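Local coordinates for protein probable L,D-transpeptidase 3 (Mycobacterium tuberculosis, PDB 6D4K) that is a probable L,D-transpeptidase of cell wall biogenesis that does not make 3->3 peptidoglycan cross-links from tetrapeptide donors and may anchor proteins to peptidoglycan, at residues F128-D133 against E245-A250. Numbering follows the deposited sequence.
Sequences FTVSID and EWYYNA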
loop_
_atom_site.group_PDB
_atom_site.type_symbol
_atom_site.label_atom_id
_atom_site.label_comp_id
_atom_site.label_asym_id
_atom_site.label_seq_id
_atom_site.Cartn_x
_atom_site.Cartn_y
_atom_site.Cartn_z
ATOM N N PHE A 128 8.766 -6.491 9.635
ATOM C CA PHE A 128 8.090 -5.346 9.046
ATOM C C PHE A 128 8.395 -4.178 9.965
ATOM O O PHE A 128 8.008 -4.196 11.135
ATOM C CB PHE A 128 6.582 -5.604 8.961
ATOM C CG PHE A 128 5.813 -4.561 8.197
ATOM C CD1 PHE A 128 6.008 -4.399 6.837
ATOM C CD2 PHE A 128 4.854 -3.783 8.828
ATOM C CE1 PHE A 128 5.291 -3.464 6.124
ATOM C CE2 PHE A 128 4.122 -2.845 8.117
ATOM C CZ PHE A 128 4.346 -2.684 6.761
ATOM N N THR A 129 9.110 -3.183 9.451
ATOM C CA THR A 129 9.581 -2.060 10.250
ATOM C C THR A 129 8.747 -0.836 9.916
ATOM O O THR A 129 8.694 -0.418 8.756
ATOM C CB THR A 129 11.057 -1.786 9.969
ATOM O OG1 THR A 129 11.823 -2.976 10.207
ATOM C CG2 THR A 129 11.566 -0.650 10.858
ATOM N N VAL A 130 8.111 -0.253 10.929
ATOM C CA VAL A 130 7.251 0.907 10.736
ATOM C C VAL A 130 7.948 2.131 11.304
ATOM O O VAL A 130 8.447 2.107 12.434
ATOM C CB VAL A 130 5.866 0.711 11.384
ATOM C CG1 VAL A 130 5.000 1.945 11.171
ATOM C CG2 VAL A 130 5.192 -0.522 10.833
ATOM N N SER A 131 7.952 3.208 10.537
ATOM C CA SER A 131 8.430 4.488 11.024
ATOM C C SER A 131 7.373 5.553 10.775
ATOM O O SER A 131 6.601 5.486 9.808
ATOM C CB SER A 131 9.749 4.895 10.364
ATOM O OG SER A 131 9.600 4.985 8.965
ATOM N N ILE A 132 7.351 6.538 11.663
ATOM C CA ILE A 132 6.451 7.673 11.573
ATOM C C ILE A 132 7.333 8.918 11.521
ATOM O O ILE A 132 8.068 9.212 12.476
ATOM C CB ILE A 132 5.461 7.715 12.751
ATOM C CG1 ILE A 132 4.640 6.419 12.792
ATOM C CG2 ILE A 132 4.536 8.912 12.630
ATOM C CD1 ILE A 132 3.642 6.349 13.924
ATOM N N ASP A 133 7.308 9.612 10.381
ATOM C CA ASP A 133 8.173 10.766 10.148
ATOM C C ASP A 133 9.634 10.435 10.439
ATOM O O ASP A 133 10.365 11.224 11.047
ATOM C CB ASP A 133 7.685 11.994 10.917
ATOM C CG ASP A 133 6.286 12.426 10.488
ATOM O OD1 ASP A 133 6.030 12.503 9.269
ATOM O OD2 ASP A 133 5.444 12.680 11.374
ATOM N N GLU A 245 -3.047 -4.202 14.084
ATOM C CA GLU A 245 -3.989 -3.175 14.517
ATOM C C GLU A 245 -3.311 -1.818 14.620
ATOM O O GLU A 245 -3.844 -0.806 14.147
ATOM C CB GLU A 245 -4.613 -3.566 15.858
ATOM C CG GLU A 245 -5.433 -2.463 16.499
ATOM C CD GLU A 245 -5.908 -2.827 17.887
ATOM O OE1 GLU A 245 -6.947 -2.288 18.312
ATOM O OE2 GLU A 245 -5.241 -3.649 18.554
ATOM N N TRP A 246 -2.118 -1.788 15.217
ATOM C CA TRP A 246 -1.379 -0.545 15.398
ATOM C C TRP A 246 -0.970 0.047 14.054
ATOM O O TRP A 246 -1.173 1.239 13.804
ATOM C CB TRP A 246 -0.157 -0.817 16.276
ATOM C CG TRP A 246 0.539 0.403 16.711
ATOM C CD1 TRP A 246 0.315 1.112 17.857
ATOM C CD2 TRP A 246 1.572 1.085 16.010
ATOM N NE1 TRP A 246 1.156 2.187 17.914
ATOM C CE2 TRP A 246 1.935 2.201 16.788
ATOM C CE3 TRP A 246 2.235 0.859 14.800
ATOM C CZ2 TRP A 246 2.927 3.096 16.391
ATOM C CZ3 TRP A 246 3.216 1.748 14.406
ATOM C CH2 TRP A 246 3.551 2.851 15.199
ATOM N N TYR A 247 -0.422 -0.776 13.160
ATOM C CA TYR A 247 -0.050 -0.284 11.834
ATOM C C TYR A 247 -1.272 0.207 11.056
ATOM O O TYR A 247 -1.243 1.274 10.438
ATOM C CB TYR A 247 0.667 -1.387 11.055
ATOM C CG TYR A 247 0.936 -0.999 9.630
ATOM C CD1 TYR A 247 0.368 -1.710 8.579
ATOM C CD2 TYR A 247 1.779 0.064 9.330
ATOM C CE1 TYR A 247 0.623 -1.368 7.263
ATOM C CE2 TYR A 247 2.036 0.418 8.016
ATOM C CZ TYR A 247 1.461 -0.308 6.985
ATOM O OH TYR A 247 1.708 0.049 5.672
ATOM N N TYR A 248 -2.343 -0.588 11.050
ATOM C CA TYR A 248 -3.589 -0.207 10.385
ATOM C C TYR A 248 -4.076 1.151 10.882
ATOM O O TYR A 248 -4.448 2.022 10.093
ATOM C CB TYR A 248 -4.641 -1.280 10.657
ATOM C CG TYR A 248 -6.003 -1.044 10.049
ATOM C CD1 TYR A 248 -6.948 -0.221 10.670
ATOM C CD2 TYR A 248 -6.382 -1.707 8.884
ATOM C CE1 TYR A 248 -8.214 -0.036 10.128
ATOM C CE2 TYR A 248 -7.643 -1.535 8.341
ATOM C CZ TYR A 248 -8.549 -0.691 8.957
ATOM O OH TYR A 248 -9.805 -0.524 8.413
ATOM N N ASN A 249 -4.084 1.342 12.197
ATOM C CA ASN A 249 -4.578 2.595 12.753
ATOM C C ASN A 249 -3.656 3.767 12.444
ATOM O O ASN A 249 -4.123 4.912 12.412
ATOM C CB ASN A 249 -4.791 2.461 14.264
ATOM C CG ASN A 249 -5.996 1.606 14.617
ATOM O OD1 ASN A 249 -6.933 1.454 13.825
ATOM N ND2 ASN A 249 -5.993 1.070 15.828
ATOM N N ALA A 250 -2.361 3.507 12.221
ATOM C CA ALA A 250 -1.411 4.580 11.948
ATOM C C ALA A 250 -1.370 4.982 10.479
ATOM O O ALA A 250 -1.133 6.157 10.179
ATOM C CB ALA A 250 -0.019 4.151 12.400
#
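In the L,D-transpeptidase catalytic (YkuD) domain, helix 241-250 packs on the mixed beta sheet, where Phe128, Val130 and Ile132 of strand 127-132 meet Trp246 and Tyr247. The axes of strand 128-132 and helix 245-250 approach to 10.5 Å at an angle of 38°. Phe128 and Tyr247 form a T-shaped pair, with ring centroids 5.0 Å apart and planes at 83°. Phe128 presents its edge: CE2 stands over the centre of one Tyr247 face, and Phe128 CZ comes 3.7 Å from Tyr247 CZ. With CG turned opposite the backbone N (chi1 -172°), the Phe128 ring extends toward Tyr247. Val130 divides its two methyls between the helix residues. Val130 CG1 meets the edge of the Trp246 indole, 3.7 Å from Trp246 CZ3. Val130 CG2 lies 3.8 Å from Tyr247 CD2. Further along the strand, Ile132 CD1 reaches Trp246 CH2 at 3.7 Å, the isoleucine coming from the strand and the indole from the helix. Val257 of strand 256-260 touches both Phe128 and Tyr247, and Met158 packs on Val130 and Trp246. The Tyr247 side chain is about 8 Å from that of His218, the predicted proton donor/acceptor. The contact is apolar and aromatic throughout, consistent with hydrophobic packing plus the favourable electrostatics of a T-shaped pair.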